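PDB 5GVJ: enoyl-[acyl-carrier-protein] reductase [FMN] from Thermotoga maritima, which probably catalyses the NADH-dependent reduction of enoyl-[acyl-carrier-protein] in fatty acid synthesis, with FMN as its flavin cofactor. Local coordinates for residues G46-P50 / D51-K55; A125-V128 / E129-G132; R177-A180 / A181-L185; T304-K307 / L308-Y311. The protein carries 1 engineered substitution. All blocks are in the same frame, centred on the assembly; numbering follows the deposited sequence.

Contact 1: G46-P50 / D51-K55; sequences GAMKP and DDLRK
The backbone N of Lys-49, at the N-cap of helix 50-63, donates to Asp-52 OD2 at 3.0 Å with an N-H...O angle of 164°. It reaches that oxygen on the anti side of the carboxylate and somewhat out of its plane. This is one half of a capping box; a lysine side chain offers no acceptor for the other half. Asp-52 is brought there by its first torsion, which sets CG beside its own backbone N (chi1 -57°). Helical bonding then starts, with Leu-53 N giving to Lys-49 O at 3.1 Å and Arg-54 N to Pro-50 O at 2.9 Å. Proline suits the first helical turn, where its ring fixes phi and its missing N-H costs no helix bond. Asp-51 OD1 forms a salt bridge with Arg-54 NH1, 3.3 Å away, Asp-51 CG lying at the edge of the guanidinium, in its plane. Two acidic groups so close to the helix start should interact favourably with its dipole. Beyond the polar groups, the extended Met-48 chain lays SD 3.7 Å from Leu-53 CA, while its CB and CG brush Asp-52 CB. This stretch of the barrel carries the chain from strand 41-44 into its helix: Met-48 and Leu-53 both rest on Ile-43 of that strand, while Leu-53 and Pro-50 pack against Val-85 of helix 79-88.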
ATOM      1  N   GLY A  46      26.056   3.434   0.283  1.00 20.92           N
ATOM      2  CA  GLY A  46      25.977   2.458   1.357  1.00 22.60           C
ATOM      3  C   GLY A  46      27.208   1.584   1.483  1.00 28.86           C
ATOM      4  O   GLY A  46      27.595   1.211   2.597  1.00 26.69           O
ATOM      5  N   ALA A  47      27.845   1.257   0.355  1.00 25.04           N
ATOM      6  CA  ALA A  47      29.037   0.417   0.323  1.00 26.18           C
ATOM      7  C   ALA A  47      30.300   1.213   0.016  1.00 28.35           C
ATOM      8  O   ALA A  47      31.310   0.634  -0.394  1.00 30.78           O
ATOM      9  CB  ALA A  47      28.871  -0.703  -0.705  1.00 27.94           C
ATOM     10  N   MET A  48      30.268   2.527   0.198  1.00 27.51           N
ATOM     11  CA  MET A  48      31.367   3.378  -0.222  1.00 26.62           C
ATOM     12  C   MET A  48      32.216   3.818   0.964  1.00 29.17           C
ATOM     13  O   MET A  48      31.725   3.970   2.087  1.00 30.59           O
ATOM     14  CB  MET A  48      30.847   4.611  -0.967  1.00 28.28           C
ATOM     15  CG  MET A  48      30.350   4.346  -2.384  1.00 21.96           C
ATOM     16  SD  MET A  48      29.911   5.913  -3.162  1.00 25.10           S
ATOM     17  CE  MET A  48      29.241   5.393  -4.738  1.00 20.46           C
ATOM     18  N   LYS A  49      33.511   3.995   0.697  1.00 31.47           N
ATOM     19  CA  LYS A  49      34.422   4.736   1.551  1.00 31.17           C
ATOM     20  C   LYS A  49      34.482   6.178   1.073  1.00 27.79           C
ATOM     21  O   LYS A  49      34.136   6.466  -0.078  1.00 26.15           O
ATOM     22  CB  LYS A  49      35.811   4.095   1.525  1.00 36.45           C
ATOM     23  CG  LYS A  49      35.864   2.725   2.196  1.00 38.03           C
ATOM     24  CD  LYS A  49      37.231   2.069   2.061  1.00 43.59           C
ATOM     25  CE  LYS A  49      37.110   0.624   1.592  1.00 52.19           C
ATOM     26  NZ  LYS A  49      35.764   0.045   1.881  1.00 52.14           N
ATOM     27  N   PRO A  50      34.886   7.119   1.939  1.00 30.88           N
ATOM     28  CA  PRO A  50      34.888   8.533   1.529  1.00 27.63           C
ATOM     29  C   PRO A  50      35.534   8.783   0.177  1.00 31.50           C
ATOM     30  O   PRO A  50      34.981   9.550  -0.622  1.00 29.19           O
ATOM     31  CB  PRO A  50      35.656   9.216   2.670  1.00 28.84           C
ATOM     32  CG  PRO A  50      35.343   8.391   3.853  1.00 24.96           C
ATOM     33  CD  PRO A  50      35.282   6.967   3.351  1.00 33.05           C
ATOM     34  N   ASP A  51      36.668   8.137  -0.117  1.00 27.67           N
ATOM     35  CA  ASP A  51      37.309   8.338  -1.413  1.00 30.23           C
ATOM     36  C   ASP A  51      36.392   7.923  -2.553  1.00 29.46           C
ATOM     37  O   ASP A  51      36.292   8.626  -3.562  1.00 28.39           O
ATOM     38  CB  ASP A  51      38.623   7.560  -1.484  1.00 40.44           C
ATOM     39  CG  ASP A  51      39.801   8.356  -0.962  1.00 50.29           C
ATOM     40  OD1 ASP A  51      39.911   9.548  -1.325  1.00 51.33           O
ATOM     41  OD2 ASP A  51      40.615   7.791  -0.196  1.00 55.35           O
ATOM     42  N   ASP A  52      35.723   6.777  -2.409  1.00 28.18           N
ATOM     43  CA  ASP A  52      34.782   6.308  -3.423  1.00 25.12           C
ATOM     44  C   ASP A  52      33.683   7.334  -3.677  1.00 26.78           C
ATOM     45  O   ASP A  52      33.341   7.621  -4.833  1.00 23.60           O
ATOM     46  CB  ASP A  52      34.168   4.980  -2.981  1.00 26.99           C
ATOM     47  CG  ASP A  52      35.208   3.920  -2.702  1.00 32.04           C
ATOM     48  OD1 ASP A  52      36.191   3.848  -3.469  1.00 31.29           O
ATOM     49  OD2 ASP A  52      35.037   3.155  -1.726  1.00 31.43           O
ATOM     50  N   LEU A  53      33.104   7.887  -2.602  1.00 24.52           N
ATOM     51  CA  LEU A  53      32.045   8.877  -2.768  1.00 21.01           C
ATOM     52  C   LEU A  53      32.556  10.132  -3.460  1.00 21.27           C
ATOM     53  O   LEU A  53      31.868  10.684  -4.323  1.00 20.84           O
ATOM     54  CB  LEU A  53      31.423   9.237  -1.417  1.00 19.62           C
ATOM     55  CG  LEU A  53      30.323  10.301  -1.503  1.00 18.93           C
ATOM     56  CD1 LEU A  53      29.240   9.896  -2.500  1.00 17.83           C
ATOM     57  CD2 LEU A  53      29.705  10.539  -0.138  1.00 18.54           C
ATOM     58  N   ARG A  54      33.751  10.612  -3.084  1.00 23.89           N
ATOM     59  CA  ARG A  54      34.320  11.780  -3.753  1.00 23.15           C
ATOM     60  C   ARG A  54      34.403  11.565  -5.257  1.00 24.27           C
ATOM     61  O   ARG A  54      33.976  12.420  -6.044  1.00 23.65           O
ATOM     62  CB  ARG A  54      35.710  12.101  -3.199  1.00 27.69           C
ATOM     63  CG  ARG A  54      35.718  12.825  -1.882  1.00 31.39           C
ATOM     64  CD  ARG A  54      37.123  13.317  -1.509  1.00 30.84           C
ATOM     65  NE  ARG A  54      37.171  13.590  -0.078  1.00 34.88           N
ATOM     66  CZ  ARG A  54      37.579  12.716   0.836  1.00 37.25           C
ATOM     67  NH1 ARG A  54      38.003  11.517   0.464  1.00 38.08           N
ATOM     68  NH2 ARG A  54      37.564  13.044   2.124  1.00 39.41           N
ATOM     69  N   LYS A  55      34.982  10.431  -5.675  1.00 22.67           N
ATOM     70  CA  LYS A  55      35.079  10.128  -7.104  1.00 26.48           C
ATOM     71  C   LYS A  55      33.700  10.054  -7.735  1.00 22.69           C
ATOM     72  O   LYS A  55      33.469  10.613  -8.817  1.00 21.80           O
ATOM     73  CB  LYS A  55      35.809   8.801  -7.341  1.00 28.81           C
ATOM     74  CG  LYS A  55      36.976   8.506  -6.423  1.00 33.42           C
ATOM     75  CD  LYS A  55      38.301   8.995  -6.940  1.00 41.00           C
ATOM     76  CE  LYS A  55      39.394   8.000  -6.567  1.00 42.79           C
ATOM     77  NZ  LYS A  55      40.127   8.428  -5.335  1.00 50.97           N
TER

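Contact 2: A125-V128 / E129-G132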
ATOM      1  N   ALA A 125       9.048  10.361  11.592  1.00 21.91           N
ATOM      2  CA  ALA A 125       8.804  11.523  10.742  1.00 20.02           C
ATOM      3  C   ALA A 125       8.663  12.790  11.572  1.00 21.85           C
ATOM      4  O   ALA A 125       9.295  13.812  11.278  1.00 20.45           O
ATOM      5  CB  ALA A 125       7.559  11.305   9.880  1.00 21.33           C
ATOM      6  N   ARG A 126       7.834  12.755  12.615  1.00 21.87           N
ATOM      7  CA  ARG A 126       7.679  13.956  13.429  1.00 22.28           C
ATOM      8  C   ARG A 126       8.985  14.338  14.117  1.00 22.23           C
ATOM      9  O   ARG A 126       9.297  15.525  14.249  1.00 21.67           O
ATOM     10  CB  ARG A 126       6.572  13.779  14.464  1.00 27.02           C
ATOM     11  CG  ARG A 126       5.219  13.488  13.891  1.00 24.00           C
ATOM     12  CD  ARG A 126       4.204  13.653  14.993  1.00 34.98           C
ATOM     13  NE  ARG A 126       4.217  12.471  15.840  1.00 39.17           N
ATOM     14  CZ  ARG A 126       3.420  11.424  15.675  1.00 43.49           C
ATOM     15  NH1 ARG A 126       2.504  11.435  14.715  1.00 42.28           N
ATOM     16  NH2 ARG A 126       3.521  10.381  16.495  1.00 46.87           N
ATOM     17  N   MET A 127       9.762  13.346  14.555  1.00 22.51           N
ATOM     18  CA  MET A 127      11.042  13.635  15.200  1.00 25.53           C
ATOM     19  C   MET A 127      12.000  14.354  14.253  1.00 26.45           C
ATOM     20  O   MET A 127      12.625  15.356  14.626  1.00 21.35           O
ATOM     21  CB  MET A 127      11.666  12.338  15.713  1.00 27.25           C
ATOM     22  CG  MET A 127      10.851  11.665  16.821  1.00 30.34           C
ATOM     23  SD  MET A 127      11.743  10.327  17.647  1.00 40.87           S
ATOM     24  CE  MET A 127      11.693   8.997  16.464  1.00 31.66           C
ATOM     25  N   VAL A 128      12.136  13.860  13.019  1.00 22.46           N
ATOM     26  CA  VAL A 128      13.112  14.472  12.120  1.00 20.19           C
ATOM     27  C   VAL A 128      12.620  15.832  11.629  1.00 21.55           C
ATOM     28  O   VAL A 128      13.428  16.745  11.405  1.00 19.12           O
ATOM     29  CB  VAL A 128      13.462  13.526  10.953  1.00 22.77           C
ATOM     30  CG1 VAL A 128      14.052  12.218  11.476  1.00 21.64           C
ATOM     31  CG2 VAL A 128      12.250  13.244  10.098  1.00 20.58           C
ATOM     32  N   GLU A 129      11.300  16.014  11.486  1.00 18.46           N
ATOM     33  CA  GLU A 129      10.781  17.358  11.236  1.00 17.12           C
ATOM     34  C   GLU A 129      11.229  18.323  12.328  1.00 20.53           C
ATOM     35  O   GLU A 129      11.726  19.419  12.039  1.00 23.22           O
ATOM     36  CB  GLU A 129       9.251  17.363  11.139  1.00 18.57           C
ATOM     37  CG  GLU A 129       8.723  18.755  10.822  1.00 16.36           C
ATOM     38  CD  GLU A 129       7.219  18.843  10.683  1.00 21.40           C
ATOM     39  OE1 GLU A 129       6.742  19.532   9.756  1.00 22.15           O
ATOM     40  OE2 GLU A 129       6.518  18.242  11.505  1.00 18.63           O
ATOM     41  N   ARG A 130      11.054  17.924  13.593  1.00 22.70           N
ATOM     42  CA  ARG A 130      11.444  18.774  14.719  1.00 23.81           C
ATOM     43  C   ARG A 130      12.924  19.131  14.653  1.00 26.00           C
ATOM     44  O   ARG A 130      13.312  20.274  14.928  1.00 25.58           O
ATOM     45  CB  ARG A 130      11.133  18.060  16.037  1.00 22.58           C
ATOM     46  CG  ARG A 130       9.963  18.628  16.822  1.00 38.68           C
ATOM     47  CD  ARG A 130       9.737  17.874  18.142  1.00 35.85           C
ATOM     48  NE  ARG A 130       8.836  16.729  17.989  1.00 43.20           N
ATOM     49  CZ  ARG A 130       9.185  15.458  18.191  1.00 47.10           C
ATOM     50  NH1 ARG A 130      10.426  15.154  18.575  1.00 44.68           N
ATOM     51  NH2 ARG A 130       8.293  14.487  18.012  1.00 39.56           N
ATOM     52  N   ALA A 131      13.758  18.166  14.275  1.00 21.94           N
ATOM     53  CA  ALA A 131      15.203  18.331  14.209  1.00 24.25           C
ATOM     54  C   ALA A 131      15.674  19.060  12.951  1.00 24.21           C
ATOM     55  O   ALA A 131      16.885  19.245  12.782  1.00 23.39           O
ATOM     56  CB  ALA A 131      15.876  16.958  14.298  1.00 20.82           C
ATOM     57  N   GLY A 132      14.768  19.467  12.064  1.00 19.15           N
ATOM     58  CA  GLY A 132      15.104  20.336  10.959  1.00 18.67           C
ATOM     59  C   GLY A 132      15.066  19.720   9.566  1.00 21.69           C
ATOM     60  O   GLY A 132      15.507  20.368   8.613  1.00 17.97           O
TER
HETATM   61  O   HOH W   1       7.205  17.435  13.938  1.00 26.02           O
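Arg-130 folds its guanidinium back over the preceding turn, one face lying above Arg-126 O and its NH1 3.9 Å from Met-127 CG. Two torsions produce this fold: chi1 at -108°, off the usual staggered positions, and a bend at chi3 of -89°. The Met-127 side chain leaves the helix with CG beside its backbone N and crosses the arginine at a slant, its CG methylene, not the sulfur, lying against the guanidinium nitrogens. Glu-129 behaves differently. Its CG is anti to the backbone N (chi1 -178°) and the chain runs straight on, carrying the carboxylate to a water that donates to OE2 at 2.7 Å and to Arg-126 O at 2.8 Å. The other oxygen, OE1, accepts from Asn-164 N and Ile-165 N, which ties the helix to a neighbouring loop. Arg-126 sends NH1 away to a salt bridge with Asp-122. Val-128 packs inward on Pro-117 of strand 114-119, and the small Ala-131 lies against Ile-105 of the adjacent helix 102-110. Helix 122-130, the connection between strands 114-119 and 136-139, ends in a Schellman motif at Gly-132. A side chain there would collide with the carbonyl O of Ala-131. Chemically, Arg-126 O is gripped by the 3.0 Å bond from Arg-130 N and by the water, and the positive guanidinium above it would probably polarise it further.

Contact 3: R177-A180 / A181-L185; sequences RGMA and AAFAL
Met-179 lies over one face of the Phe-183 ring, and the backbone beneath joins the same two residues: Phe-183 N donates to Met-179 O at 3.0 Å. The pattern repeats along the helix, Ala-181 N giving to Arg-177 O at 2.9 Å, Ala-182 N to Gly-178 O at 2.8 Å and Ala-184 N to Ala-180 O at 2.9 Å. Earlier N-H groups use side-chain acceptors, Arg-177 N finding Glu-300 OE2 and Gly-178 N finding Asp-175 OD1. Helix 176-185 is the crossover of a beta-alpha-beta unit of the TIM barrel, between strands 167-170 and 189-191, and its small glycine and alanines let neighbours approach closely. Met-179 CG is anti to the backbone N (chi1 -180°), and the chain bends at chi3 to bring CE 4.0 Å from Phe-183 CZ; SD stands 5.2 Å from the ring centroid in an oblique Met-aromatic contact. A serine in place of Phe-183 would probably leave the Met-179 methyl without its aromatic bed and deprive Phe-301 of its edge-to-face partner. At the subunit boundary Arg-177 NH1 donates to Leu-185 O of the second subunit, and Leu-185 O here receives the reciprocal bond while also accepting from Ser-160 OG.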
ATOM      1  N   ARG A 177      -0.011   6.186 -12.565  1.00 17.91           N
ATOM      2  CA  ARG A 177      -1.091   5.863 -11.627  1.00 16.65           C
ATOM      3  C   ARG A 177      -0.606   5.934 -10.191  1.00 16.86           C
ATOM      4  O   ARG A 177      -1.260   6.527  -9.326  1.00 16.43           O
ATOM      5  CB  ARG A 177      -1.621   4.458 -11.903  1.00 17.65           C
ATOM      6  CG  ARG A 177      -2.755   4.399 -12.856  1.00 23.19           C
ATOM      7  CD  ARG A 177      -3.368   3.027 -12.802  1.00 21.12           C
ATOM      8  NE  ARG A 177      -3.963   2.670 -14.082  1.00 29.99           N
ATOM      9  CZ  ARG A 177      -4.784   1.642 -14.254  1.00 28.09           C
ATOM     10  NH1 ARG A 177      -5.107   0.866 -13.225  1.00 23.98           N
ATOM     11  NH2 ARG A 177      -5.280   1.396 -15.458  1.00 35.34           N
ATOM     12  N   GLY A 178       0.529   5.297  -9.912  1.00 15.26           N
ATOM     13  CA  GLY A 178       1.060   5.311  -8.564  1.00 17.16           C
ATOM     14  C   GLY A 178       1.443   6.705  -8.106  1.00 16.73           C
ATOM     15  O   GLY A 178       1.285   7.048  -6.930  1.00 15.06           O
ATOM     16  N   MET A 179       1.949   7.529  -9.027  1.00 16.20           N
ATOM     17  CA  MET A 179       2.263   8.906  -8.676  1.00 16.60           C
ATOM     18  C   MET A 179       1.003   9.644  -8.250  1.00 14.77           C
ATOM     19  O   MET A 179       1.004  10.360  -7.242  1.00 12.93           O
ATOM     20  CB  MET A 179       2.938   9.621  -9.848  1.00 16.63           C
ATOM     21  CG  MET A 179       3.300  11.058  -9.539  1.00 18.38           C
ATOM     22  SD  MET A 179       4.308  11.851 -10.834  1.00 23.37           S
ATOM     23  CE  MET A 179       3.661  13.512 -10.769  1.00 19.50           C
ATOM     24  N   ALA A 180      -0.089   9.465  -8.998  1.00 15.13           N
ATOM     25  CA  ALA A 180      -1.334  10.136  -8.639  1.00 15.67           C
ATOM     26  C   ALA A 180      -1.878   9.603  -7.320  1.00 16.06           C
ATOM     27  O   ALA A 180      -2.305  10.381  -6.460  1.00 14.56           O
ATOM     28  CB  ALA A 180      -2.367   9.979  -9.757  1.00 13.64           C
ATOM     29  N   ALA A 181      -1.843   8.282  -7.138  1.00 17.19           N
ATOM     30  CA  ALA A 181      -2.268   7.684  -5.877  1.00 12.99           C
ATOM     31  C   ALA A 181      -1.459   8.212  -4.701  1.00 13.80           C
ATOM     32  O   ALA A 181      -2.022   8.534  -3.653  1.00 13.50           O
ATOM     33  CB  ALA A 181      -2.139   6.168  -5.959  1.00 13.77           C
ATOM     34  N   ALA A 182      -0.128   8.299  -4.852  1.00 11.82           N
ATOM     35  CA  ALA A 182       0.704   8.830  -3.776  1.00 13.23           C
ATOM     36  C   ALA A 182       0.335  10.271  -3.457  1.00 12.76           C
ATOM     37  O   ALA A 182       0.240  10.655  -2.285  1.00 12.71           O
ATOM     38  CB  ALA A 182       2.185   8.733  -4.151  1.00 11.84           C
ATOM     39  N   PHE A 183       0.120  11.081  -4.491  1.00 11.97           N
ATOM     40  CA  PHE A 183      -0.258  12.473  -4.274  1.00 13.12           C
ATOM     41  C   PHE A 183      -1.611  12.573  -3.578  1.00 14.02           C
ATOM     42  O   PHE A 183      -1.823  13.443  -2.719  1.00 15.05           O
ATOM     43  CB  PHE A 183      -0.269  13.205  -5.621  1.00 14.90           C
ATOM     44  CG  PHE A 183       1.100  13.652  -6.083  1.00 17.08           C
ATOM     45  CD1 PHE A 183       2.220  12.869  -5.850  1.00 13.82           C
ATOM     46  CD2 PHE A 183       1.257  14.854  -6.749  1.00 21.19           C
ATOM     47  CE1 PHE A 183       3.481  13.283  -6.266  1.00 17.02           C
ATOM     48  CE2 PHE A 183       2.513  15.270  -7.178  1.00 18.88           C
ATOM     49  CZ  PHE A 183       3.619  14.480  -6.933  1.00 18.49           C
ATOM     50  N   ALA A 184      -2.536  11.670  -3.917  1.00 13.88           N
ATOM     51  CA  ALA A 184      -3.826  11.641  -3.237  1.00 12.56           C
ATOM     52  C   ALA A 184      -3.665  11.360  -1.748  1.00 14.89           C
ATOM     53  O   ALA A 184      -4.383  11.931  -0.922  1.00 14.13           O
ATOM     54  CB  ALA A 184      -4.737  10.590  -3.875  1.00 13.47           C
ATOM     55  N   LEU A 185      -2.744  10.462  -1.382  1.00 12.39           N
ATOM     56  CA  LEU A 185      -2.517  10.178   0.029  1.00 13.37           C
ATOM     57  C   LEU A 185      -1.825  11.330   0.754  1.00 14.84           C
ATOM     58  O   LEU A 185      -1.752  11.304   1.988  1.00 18.17           O
ATOM     59  CB  LEU A 185      -1.688   8.902   0.183  1.00 14.77           C
ATOM     60  CG  LEU A 185      -2.302   7.612  -0.363  1.00 11.96           C
ATOM     61  CD1 LEU A 185      -1.298   6.464  -0.367  1.00 12.50           C
ATOM     62  CD2 LEU A 185      -3.544   7.249   0.445  1.00 11.08           C
TER

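Contact 4: T304-K307 / L308-Y311; sequences TVEK and LRGY
Helical i to i+4 bonds join Leu-308 N to Thr-304 O and Arg-309 N to Val-305 O, each at 2.9 Å, and Gly-310 N makes weak bonds, to Glu-306 O at 3.3 Å and to Lys-307 O at 3.0 Å. The main side-chain link is Lys-307 NZ donating to Tyr-311 OH across 2.8 Å. Lys-307 leaves the backbone with CG anti to its N (chi1 -160°) and bends at chi2 and chi4, so that the ammonium arrives at the edge of the tyrosine ring, near its plane, rather than over a face. The ring also swings back along the turn until CD2 is 3.8 Å from Lys-307 O. A long flexible lysine can span the turn, and tyrosine offers it both an acceptor and a broad ring for packing. A valine in place of Tyr-311 would probably leave the Lys-307 ammonium without this acceptor and would take from Phe-183 of the second subunit one of its edge-to-face ring partners. Leu-308 curls back over the preceding turn, its CG 3.5 Å from Thr-304 O. On the exposed side, Glu-306 CG comes 4.2 Å from Arg-309 NH1. The OG1 of buried Thr-304 is satisfied by its hydrogen bond with Glu-300 O, one turn back. This end of helix 290-309 lies between two partners: Thr-304 packs on Arg-177 and Ala-180 of helix 176-185, whereas Leu-308 meets Leu-308 of the second subunit, and Val-305 and Arg-309 its Ile-312.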
ATOM      1  N   THR A 304      -4.571  10.118 -15.304  1.00 15.72           N
ATOM      2  CA  THR A 304      -5.226   9.631 -14.097  1.00 17.83           C
ATOM      3  C   THR A 304      -5.992  10.750 -13.399  1.00 18.97           C
ATOM      4  O   THR A 304      -7.136  10.551 -12.968  1.00 17.04           O
ATOM      5  CB  THR A 304      -4.196   8.999 -13.158  1.00 14.82           C
ATOM      6  OG1 THR A 304      -3.544   7.927 -13.842  1.00 14.22           O
ATOM      7  CG2 THR A 304      -4.877   8.434 -11.894  1.00 17.60           C
ATOM      8  N   VAL A 305      -5.388  11.941 -13.296  1.00 18.75           N
ATOM      9  CA  VAL A 305      -6.061  13.056 -12.625  1.00 19.36           C
ATOM     10  C   VAL A 305      -7.302  13.480 -13.401  1.00 22.51           C
ATOM     11  O   VAL A 305      -8.356  13.763 -12.809  1.00 20.92           O
ATOM     12  CB  VAL A 305      -5.085  14.231 -12.424  1.00 18.31           C
ATOM     13  CG1 VAL A 305      -5.824  15.468 -11.937  1.00 19.61           C
ATOM     14  CG2 VAL A 305      -4.014  13.859 -11.426  1.00 15.55           C
ATOM     15  N   GLU A 306      -7.200  13.541 -14.734  1.00 20.29           N
ATOM     16  CA  GLU A 306      -8.378  13.805 -15.558  1.00 22.00           C
ATOM     17  C   GLU A 306      -9.459  12.764 -15.325  1.00 21.82           C
ATOM     18  O   GLU A 306     -10.648  13.098 -15.255  1.00 25.38           O
ATOM     19  CB  GLU A 306      -7.992  13.846 -17.037  1.00 21.46           C
ATOM     20  CG  GLU A 306      -6.978  14.928 -17.324  1.00 30.93           C
ATOM     21  CD  GLU A 306      -6.538  14.961 -18.765  1.00 32.91           C
ATOM     22  OE1 GLU A 306      -6.210  16.067 -19.240  1.00 43.79           O
ATOM     23  OE2 GLU A 306      -6.511  13.891 -19.414  1.00 32.46           O
ATOM     24  N   LYS A 307      -9.068  11.494 -15.199  1.00 20.24           N
ATOM     25  CA  LYS A 307     -10.036  10.440 -14.909  1.00 23.31           C
ATOM     26  C   LYS A 307     -10.732  10.685 -13.573  1.00 26.33           C
ATOM     27  O   LYS A 307     -11.963  10.604 -13.477  1.00 27.20           O
ATOM     28  CB  LYS A 307      -9.332   9.080 -14.917  1.00 24.14           C
ATOM     29  CG  LYS A 307     -10.246   7.868 -15.110  1.00 29.75           C
ATOM     30  CD  LYS A 307      -9.903   6.739 -14.138  1.00 38.43           C
ATOM     31  CE  LYS A 307     -10.817   5.533 -14.359  1.00 41.26           C
ATOM     32  NZ  LYS A 307     -11.706   5.255 -13.171  1.00 38.87           N
ATOM     33  N   LEU A 308      -9.958  10.998 -12.528  1.00 23.41           N
ATOM     34  CA  LEU A 308     -10.557  11.276 -11.222  1.00 24.63           C
ATOM     35  C   LEU A 308     -11.493  12.473 -11.286  1.00 26.17           C
ATOM     36  O   LEU A 308     -12.537  12.496 -10.619  1.00 24.26           O
ATOM     37  CB  LEU A 308      -9.470  11.528 -10.179  1.00 20.74           C
ATOM     38  CG  LEU A 308      -8.578  10.335  -9.841  1.00 25.39           C
ATOM     39  CD1 LEU A 308      -7.506  10.732  -8.837  1.00 22.24           C
ATOM     40  CD2 LEU A 308      -9.418   9.225  -9.287  1.00 20.54           C
ATOM     41  N   ARG A 309     -11.120  13.489 -12.066  1.00 25.45           N
ATOM     42  CA  ARG A 309     -11.951  14.680 -12.194  1.00 26.99           C
ATOM     43  C   ARG A 309     -13.324  14.333 -12.744  1.00 28.77           C
ATOM     44  O   ARG A 309     -14.313  15.003 -12.418  1.00 32.38           O
ATOM     45  CB  ARG A 309     -11.234  15.702 -13.079  1.00 30.85           C
ATOM     46  CG  ARG A 309     -12.109  16.778 -13.673  1.00 38.60           C
ATOM     47  CD  ARG A 309     -11.395  17.422 -14.851  1.00 44.35           C
ATOM     48  NE  ARG A 309     -10.300  18.285 -14.423  1.00 49.02           N
ATOM     49  CZ  ARG A 309      -9.335  18.709 -15.231  1.00 48.22           C
ATOM     50  NH1 ARG A 309      -9.324  18.325 -16.500  1.00 40.21           N
ATOM     51  NH2 ARG A 309      -8.379  19.505 -14.764  1.00 45.71           N
ATOM     52  N   GLY A 310     -13.413  13.264 -13.536  1.00 27.56           N
ATOM     53  CA  GLY A 310     -14.694  12.853 -14.073  1.00 25.05           C
ATOM     54  C   GLY A 310     -15.716  12.545 -12.997  1.00 33.70           C
ATOM     55  O   GLY A 310     -16.919  12.685 -13.226  1.00 36.90           O
ATOM     56  N   TYR A 311     -15.260  12.138 -11.809  1.00 29.99           N
ATOM     57  CA  TYR A 311     -16.178  11.774 -10.735  1.00 26.61           C
ATOM     58  C   TYR A 311     -16.777  12.981 -10.021  1.00 30.03           C
ATOM     59  O   TYR A 311     -17.879  12.868  -9.478  1.00 29.91           O
ATOM     60  CB  TYR A 311     -15.470  10.858  -9.722  1.00 22.64           C
ATOM     61  CG  TYR A 311     -15.103   9.506 -10.299  1.00 24.66           C
ATOM     62  CD1 TYR A 311     -16.084   8.606 -10.674  1.00 25.50           C
ATOM     63  CD2 TYR A 311     -13.771   9.140 -10.482  1.00 27.04           C
ATOM     64  CE1 TYR A 311     -15.753   7.372 -11.206  1.00 23.94           C
ATOM     65  CE2 TYR A 311     -13.429   7.912 -11.014  1.00 23.89           C
ATOM     66  CZ  TYR A 311     -14.426   7.034 -11.377  1.00 27.70           C
ATOM     67  OH  TYR A 311     -14.095   5.811 -11.914  1.00 28.35           O
TER

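Overall arrangement
Contact 1 lies at the start of a helix, contacts 2 and 3 on later helices around the barrel, whereas contact 4 sits on the final helix. Contacts 1 and 3 lie on opposite sides of the chain's centre, their centres 34 Å apart, with contact 2 at 27 Å from the first and 24 Å from the third. Contacts 3 and 4 are joined directly, Ala-180 CB meeting Thr-304 CG2 at 3.6 Å, and both face the second subunit. No FMN is bound to this chain, but Met-48 of contact 1 lies about 7 Å, side chain to side chain, from FMN-binding Ala-23, and Gly-178 of contact 3 lies near FMN-binding Gly-172; contact 4 is remote from these sites.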